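GCN5-related N-acetyltransferase (Kribbella flavida, PDB 4MY0) binds acetyl-coenzyme A and probably transfers its acetyl group to amines, perhaps those of aminoglycosides, as a member of the GNAT family. Local coordinates at residues Q72-G76 with G77-P81; A255-S258 with P259-V263. All blocks are in the same frame, centred on the assembly; numbering follows the deposited sequence.

Contact 1. Residues Q72-G76 with G77-P81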
ATOM      1  N   GLN C  72       3.991   8.765  39.917  1.00 29.40           N
ATOM      2  CA  GLN C  72       3.683   7.649  40.799  1.00 31.67           C
ATOM      3  C   GLN C  72       3.181   6.557  39.871  1.00 29.07           C
ATOM      4  O   GLN C  72       2.793   6.842  38.727  1.00 27.24           O
ATOM      5  CB  GLN C  72       2.625   8.014  41.849  1.00 34.16           C
ATOM      6  CG  GLN C  72       2.970   9.258  42.662  1.00 41.03           C
ATOM      7  CD  GLN C  72       2.294   9.278  44.011  1.00 47.84           C
ATOM      8  OE1 GLN C  72       2.594   8.455  44.876  1.00 52.86           O
ATOM      9  NE2 GLN C  72       1.380  10.221  44.207  1.00 51.37           N
ATOM     10  N   GLN C  73       3.205   5.308  40.327  1.00 24.81           N
ATOM     11  CA  GLN C  73       2.721   4.212  39.490  1.00 23.42           C
ATOM     12  C   GLN C  73       1.868   3.280  40.331  1.00 28.24           C
ATOM     13  O   GLN C  73       2.222   2.937  41.465  1.00 24.59           O
ATOM     14  CB  GLN C  73       3.868   3.453  38.817  1.00 22.34           C
ATOM     15  CG  GLN C  73       3.404   2.571  37.650  1.00 26.47           C
ATOM     16  CD  GLN C  73       4.535   1.778  37.030  1.00 28.11           C
ATOM     17  OE1 GLN C  73       5.514   1.453  37.699  1.00 28.65           O
ATOM     18  NE2 GLN C  73       4.407   1.467  35.744  1.00 24.65           N
ATOM     19  N   TRP C  74       0.721   2.897  39.789  1.00 24.59           N
ATOM     20  CA  TRP C  74      -0.179   2.015  40.520  1.00 29.18           C
ATOM     21  C   TRP C  74       0.413   0.613  40.555  1.00 29.33           C
ATOM     22  O   TRP C  74       0.880   0.111  39.531  1.00 26.01           O
ATOM     23  CB  TRP C  74      -1.543   1.978  39.833  1.00 26.13           C
ATOM     24  CG  TRP C  74      -2.372   3.220  40.061  1.00 27.05           C
ATOM     25  CD1 TRP C  74      -2.473   4.313  39.241  1.00 27.01           C
ATOM     26  CD2 TRP C  74      -3.226   3.478  41.182  1.00 28.34           C
ATOM     27  NE1 TRP C  74      -3.340   5.231  39.790  1.00 28.24           N
ATOM     28  CE2 TRP C  74      -3.817   4.743  40.981  1.00 29.06           C
ATOM     29  CE3 TRP C  74      -3.545   2.760  42.340  1.00 29.07           C
ATOM     30  CZ2 TRP C  74      -4.706   5.310  41.897  1.00 30.49           C
ATOM     31  CZ3 TRP C  74      -4.437   3.316  43.244  1.00 30.44           C
ATOM     32  CH2 TRP C  74      -5.007   4.580  43.020  1.00 31.14           C
ATOM     33  N   TRP C  75       0.414  -0.005  41.733  1.00 25.70           N
ATOM     34  CA  TRP C  75       0.761  -1.420  41.835  1.00 27.43           C
ATOM     35  C   TRP C  75      -0.149  -2.102  42.842  1.00 28.78           C
ATOM     36  O   TRP C  75      -0.139  -1.765  44.044  1.00 27.99           O
ATOM     37  CB  TRP C  75       2.240  -1.609  42.188  1.00 26.58           C
ATOM     38  CG  TRP C  75       3.142  -1.348  41.007  1.00 26.72           C
ATOM     39  CD1 TRP C  75       3.911  -0.235  40.790  1.00 23.31           C
ATOM     40  CD2 TRP C  75       3.343  -2.202  39.871  1.00 23.72           C
ATOM     41  NE1 TRP C  75       4.590  -0.357  39.599  1.00 23.65           N
ATOM     42  CE2 TRP C  75       4.255  -1.553  39.011  1.00 24.31           C
ATOM     43  CE3 TRP C  75       2.847  -3.456  39.501  1.00 23.76           C
ATOM     44  CZ2 TRP C  75       4.681  -2.116  37.801  1.00 21.76           C
ATOM     45  CZ3 TRP C  75       3.265  -4.012  38.287  1.00 23.17           C
ATOM     46  CH2 TRP C  75       4.173  -3.345  37.459  1.00 25.64           C
ATOM     47  N   GLY C  76      -0.955  -3.041  42.340  1.00 27.32           N
ATOM     48  CA  GLY C  76      -1.967  -3.703  43.151  1.00 28.63           C
ATOM     49  C   GLY C  76      -2.887  -2.722  43.843  1.00 29.47           C
ATOM     50  O   GLY C  76      -3.248  -2.908  45.007  1.00 30.50           O
ATOM     51  N   GLY C  77      -3.268  -1.656  43.144  1.00 29.58           N
ATOM     52  CA  GLY C  77      -4.214  -0.709  43.714  1.00 31.47           C
ATOM     53  C   GLY C  77      -3.646   0.260  44.747  1.00 31.39           C
ATOM     54  O   GLY C  77      -4.403   0.910  45.464  1.00 31.45           O
ATOM     55  N   ARG C  78      -2.319   0.367  44.822  1.00 30.85           N
ATOM     56  CA  ARG C  78      -1.692   1.428  45.615  1.00 33.00           C
ATOM     57  C   ARG C  78      -0.698   2.246  44.773  1.00 30.93           C
ATOM     58  O   ARG C  78      -0.130   1.739  43.799  1.00 27.33           O
ATOM     59  CB  ARG C  78      -1.018   0.857  46.869  1.00 32.79           C
ATOM     60  CG  ARG C  78      -1.991   0.202  47.853  1.00 38.06           C
ATOM     61  CD  ARG C  78      -1.607   0.488  49.308  1.00 43.72           C
ATOM     62  NE  ARG C  78      -0.435  -0.266  49.737  1.00 46.45           N
ATOM     63  CZ  ARG C  78       0.506   0.200  50.560  1.00 45.79           C
ATOM     64  NH1 ARG C  78       0.436   1.434  51.044  1.00 43.99           N
ATOM     65  NH2 ARG C  78       1.533  -0.568  50.889  1.00 44.89           N
ATOM     66  N   ARG C  79      -0.490   3.508  45.144  1.00 30.37           N
ATOM     67  CA  ARG C  79       0.410   4.390  44.389  1.00 33.03           C
ATOM     68  C   ARG C  79       1.845   4.277  44.884  1.00 27.34           C
ATOM     69  O   ARG C  79       2.102   4.415  46.074  1.00 28.18           O
ATOM     70  CB  ARG C  79      -0.031   5.854  44.507  1.00 32.99           C
ATOM     71  CG  ARG C  79      -1.428   6.161  43.966  1.00 35.40           C
ATOM     72  CD  ARG C  79      -1.790   7.594  44.327  1.00 37.47           C
ATOM     73  NE  ARG C  79      -3.169   7.926  44.012  1.00 41.56           N
ATOM     74  CZ  ARG C  79      -4.206   7.616  44.786  1.00 46.18           C
ATOM     75  NH1 ARG C  79      -4.019   6.946  45.919  1.00 45.11           N
ATOM     76  NH2 ARG C  79      -5.435   7.962  44.417  1.00 47.08           N
ATOM     77  N   VAL C  80       2.778   4.038  43.972  1.00 26.14           N
ATOM     78  CA  VAL C  80       4.182   3.908  44.333  1.00 25.75           C
ATOM     79  C   VAL C  80       4.976   4.984  43.595  1.00 25.44           C
ATOM     80  O   VAL C  80       4.865   5.093  42.369  1.00 24.28           O
ATOM     81  CB  VAL C  80       4.727   2.520  43.927  1.00 27.27           C
ATOM     82  CG1 VAL C  80       6.142   2.304  44.476  1.00 24.99           C
ATOM     83  CG2 VAL C  80       3.772   1.405  44.388  1.00 25.71           C
ATOM     84  N   PRO C  81       5.766   5.792  44.336  1.00 27.12           N
ATOM     85  CA  PRO C  81       6.573   6.831  43.670  1.00 28.29           C
ATOM     86  C   PRO C  81       7.490   6.182  42.633  1.00 30.67           C
ATOM     87  O   PRO C  81       8.020   5.095  42.888  1.00 28.81           O
ATOM     88  CB  PRO C  81       7.390   7.441  44.814  1.00 29.38           C
ATOM     89  CG  PRO C  81       6.550   7.154  46.089  1.00 27.77           C
ATOM     90  CD  PRO C  81       5.951   5.781  45.802  1.00 26.75           C
TER
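Trp74 and Arg79 meet across a tight hairpin as a non-hydrogen-bonded pair, their side chains running alongside each other in the same direction. Arg79 lays its CG over the face of the six-membered ring of Trp74, a CH-pi contact with CG 3.9 Å from the ring centroid and only 8° off the normal. Further out Trp74 CH2 sits beneath the centre of the Arg79 guanidinium, 3.6 Å from CZ; the two planes are 47° apart, too steep for a parallel stack. Arg79 reaches this position because its chain is extended from CG to NE (chi2 172°). On the same face of the hairpin Gln72 brings OE1 to 3.7 Å from Arg79 CB, while His179 meets the Trp74 ring edge-to-face.

Four backbone hydrogen bonds join the strands, two in each of the pairs Gln73-Val80 and Trp75-Arg78. The straightest runs from Trp75 N to Arg78 O at 2.8 Å. Nearer the turn Arg78 N approaches Trp75 O at 3.1 Å from well above the carbonyl plane.

Gln73, Trp75, Arg78 and Val80 point to the other face. Here Val80 CG2 touches the indole edge at Trp75 CD1, and Trp75 NE1 donates to Gln73 OE1 over 2.8 Å, from above the amide carbonyl plane. Gln73 NE2 in turn donates to Gly186 O; held at both ends, the amide is probably fixed in its rotation.

Gly76 and Gly77, both with positive phi, occupy the corners of a type I' turn from Trp75 to Arg78: a beta hairpin with a two-residue loop, linking strands 61-75 and 78-90 within the GNAT fold.

Contact 2. Residues A255-S258 with P259-V263; sequences AYLS and PNDPV
Ser258 and Asp261 bracket a type I beta turn that leads the chain from strand 252-256 towards helix 263-266, within the second GNAT-family region. Its backbone bond runs from Asp261 N to Ser258 O at 3.0 Å, the donor standing well above the carbonyl plane. A side-chain bond reinforces it: with OG anti to the backbone N of Ser258 (chi1 154°), the hydroxyl oxygen swings beside the carbonyl carbon and accepts from Asn260 N at 2.6 Å.

The Asp261 carboxylate divides its oxygens between two tasks. OD1 takes a hydrogen from a water that also accepts from Ser258 N, both legs measuring 2.8 Å, while OD2 caps Val263 N. Replacing Asp261 by an alanine removes both oxygens, and is likely to leave Val263 N without its capping acceptor and the bridging water without one of its anchors.

Leu257 lies across the Asp261 side chain at about a right angle and makes an apolar contact, CD2 to Val263 CG1, at 4.0 Å; Trp240 of helix 233-244 packs against both Leu257 and Val263. His139 of the second subunit packs on Pro259. The capping bond is nearly straight, 164° at the hydrogen, and Val263 N meets the anti lone pair of Asp261 OD2 at 2.9 Å.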
ATOM      1  N   ALA C 255      -8.536   3.032  20.737  1.00 20.84           N
ATOM      2  CA  ALA C 255      -8.551   3.282  22.177  1.00 23.44           C
ATOM      3  C   ALA C 255      -7.378   2.647  22.893  1.00 24.50           C
ATOM      4  O   ALA C 255      -7.011   1.487  22.637  1.00 20.69           O
ATOM      5  CB  ALA C 255      -9.858   2.824  22.794  1.00 22.39           C
ATOM      6  N   TYR C 256      -6.791   3.421  23.792  1.00 25.56           N
ATOM      7  CA  TYR C 256      -5.816   2.884  24.722  1.00 26.94           C
ATOM      8  C   TYR C 256      -6.552   2.400  25.955  1.00 25.86           C
ATOM      9  O   TYR C 256      -7.243   3.176  26.633  1.00 25.58           O
ATOM     10  CB  TYR C 256      -4.773   3.942  25.074  1.00 24.70           C
ATOM     11  CG  TYR C 256      -3.856   4.210  23.917  1.00 22.95           C
ATOM     12  CD1 TYR C 256      -2.800   3.348  23.641  1.00 21.05           C
ATOM     13  CD2 TYR C 256      -4.059   5.303  23.070  1.00 22.54           C
ATOM     14  CE1 TYR C 256      -1.963   3.564  22.567  1.00 18.55           C
ATOM     15  CE2 TYR C 256      -3.213   5.532  21.992  1.00 23.70           C
ATOM     16  CZ  TYR C 256      -2.168   4.654  21.753  1.00 21.66           C
ATOM     17  OH  TYR C 256      -1.317   4.852  20.690  1.00 27.77           O
ATOM     18  N   LEU C 257      -6.420   1.103  26.219  1.00 24.98           N
ATOM     19  CA  LEU C 257      -7.064   0.462  27.363  1.00 33.65           C
ATOM     20  C   LEU C 257      -6.553  -0.964  27.561  1.00 39.52           C
ATOM     21  O   LEU C 257      -5.907  -1.530  26.679  1.00 42.28           O
ATOM     22  CB  LEU C 257      -8.585   0.453  27.194  1.00 37.66           C
ATOM     23  CG  LEU C 257      -9.228   0.402  25.815  1.00 32.54           C
ATOM     24  CD1 LEU C 257      -9.219  -0.995  25.251  1.00 32.57           C
ATOM     25  CD2 LEU C 257     -10.643   0.908  25.960  1.00 26.78           C
ATOM     26  N   SER C 258      -6.849  -1.544  28.718  1.00 38.13           N
ATOM     27  CA  SER C 258      -6.490  -2.937  28.977  1.00 38.72           C
ATOM     28  C   SER C 258      -7.292  -3.901  28.098  1.00 43.38           C
ATOM     29  O   SER C 258      -8.409  -3.582  27.686  1.00 43.88           O
ATOM     30  CB  SER C 258      -6.726  -3.254  30.451  1.00 45.37           C
ATOM     31  OG  SER C 258      -6.971  -4.636  30.637  1.00 51.21           O
ATOM     32  N   PRO C 259      -6.731  -5.095  27.801  1.00 45.84           N
ATOM     33  CA  PRO C 259      -7.538  -6.109  27.105  1.00 45.86           C
ATOM     34  C   PRO C 259      -8.632  -6.645  28.028  1.00 46.38           C
ATOM     35  O   PRO C 259      -9.525  -7.358  27.560  1.00 48.22           O
ATOM     36  CB  PRO C 259      -6.521  -7.210  26.773  1.00 45.85           C
ATOM     37  CG  PRO C 259      -5.423  -7.037  27.791  1.00 47.15           C
ATOM     38  CD  PRO C 259      -5.363  -5.566  28.088  1.00 45.87           C
ATOM     39  N   ASN C 260      -8.562  -6.288  29.312  1.00 44.33           N
ATOM     40  CA  ASN C 260      -9.624  -6.577  30.282  1.00 46.93           C
ATOM     41  C   ASN C 260     -10.723  -5.513  30.378  1.00 41.49           C
ATOM     42  O   ASN C 260     -11.648  -5.650  31.182  1.00 42.34           O
ATOM     43  CB  ASN C 260      -9.032  -6.777  31.679  1.00 53.14           C
ATOM     44  CG  ASN C 260      -8.456  -8.156  31.873  1.00 60.82           C
ATOM     45  OD1 ASN C 260      -8.961  -9.134  31.317  1.00 62.10           O
ATOM     46  ND2 ASN C 260      -7.389  -8.248  32.665  1.00 63.91           N
ATOM     47  N   ASP C 261     -10.623  -4.451  29.582  1.00 37.25           N
ATOM     48  CA  ASP C 261     -11.616  -3.376  29.645  1.00 31.83           C
ATOM     49  C   ASP C 261     -13.018  -3.904  29.307  1.00 30.79           C
ATOM     50  O   ASP C 261     -13.182  -4.692  28.371  1.00 31.07           O
ATOM     51  CB  ASP C 261     -11.242  -2.225  28.709  1.00 33.53           C
ATOM     52  CG  ASP C 261     -12.045  -0.963  28.985  1.00 37.75           C
ATOM     53  OD1 ASP C 261     -11.479  -0.018  29.582  1.00 35.68           O
ATOM     54  OD2 ASP C 261     -13.243  -0.924  28.622  1.00 41.10           O
ATOM     55  N   PRO C 262     -14.029  -3.465  30.074  1.00 29.31           N
ATOM     56  CA  PRO C 262     -15.425  -3.866  29.864  1.00 30.65           C
ATOM     57  C   PRO C 262     -15.980  -3.544  28.475  1.00 28.49           C
ATOM     58  O   PRO C 262     -16.991  -4.135  28.103  1.00 30.30           O
ATOM     59  CB  PRO C 262     -16.186  -3.050  30.921  1.00 32.70           C
ATOM     60  CG  PRO C 262     -15.257  -1.942  31.319  1.00 33.02           C
ATOM     61  CD  PRO C 262     -13.894  -2.558  31.230  1.00 29.63           C
ATOM     62  N   VAL C 263     -15.360  -2.627  27.733  1.00 27.55           N
ATOM     63  CA  VAL C 263     -15.891  -2.261  26.420  1.00 30.09           C
ATOM     64  C   VAL C 263     -15.956  -3.478  25.470  1.00 32.30           C
ATOM     65  O   VAL C 263     -16.841  -3.555  24.610  1.00 36.01           O
ATOM     66  CB  VAL C 263     -15.095  -1.098  25.775  1.00 30.61           C
ATOM     67  CG1 VAL C 263     -13.689  -1.549  25.384  1.00 28.06           C
ATOM     68  CG2 VAL C 263     -15.829  -0.556  24.554  1.00 32.69           C
TER
HETATM   69  O   HOH W   1      -8.787  -0.215  30.215  1.00 40.27           O

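From the N terminus, contact 1 comes first: residues 72-81 reverse the chain between strands 61-75 and 78-90 within the first GNAT-family region. Contact 2 follows at residues 255-263, where strand 252-256 gives way to the approach to helix 263-266 in the second such region. Each closes a short local turn, and they stand in series, neither nesting nor crossing. The centres of contact 1 and contact 2 lie about 19 Å apart. The nearest atoms of contact 1 and contact 2 are about 12 Å apart, so they do not touch. Strand 274-284 offers a structural connection: it packs against the hairpin through Trp280 and Leu282 and pairs with strand 135-146, the neighbour of strand 252-256.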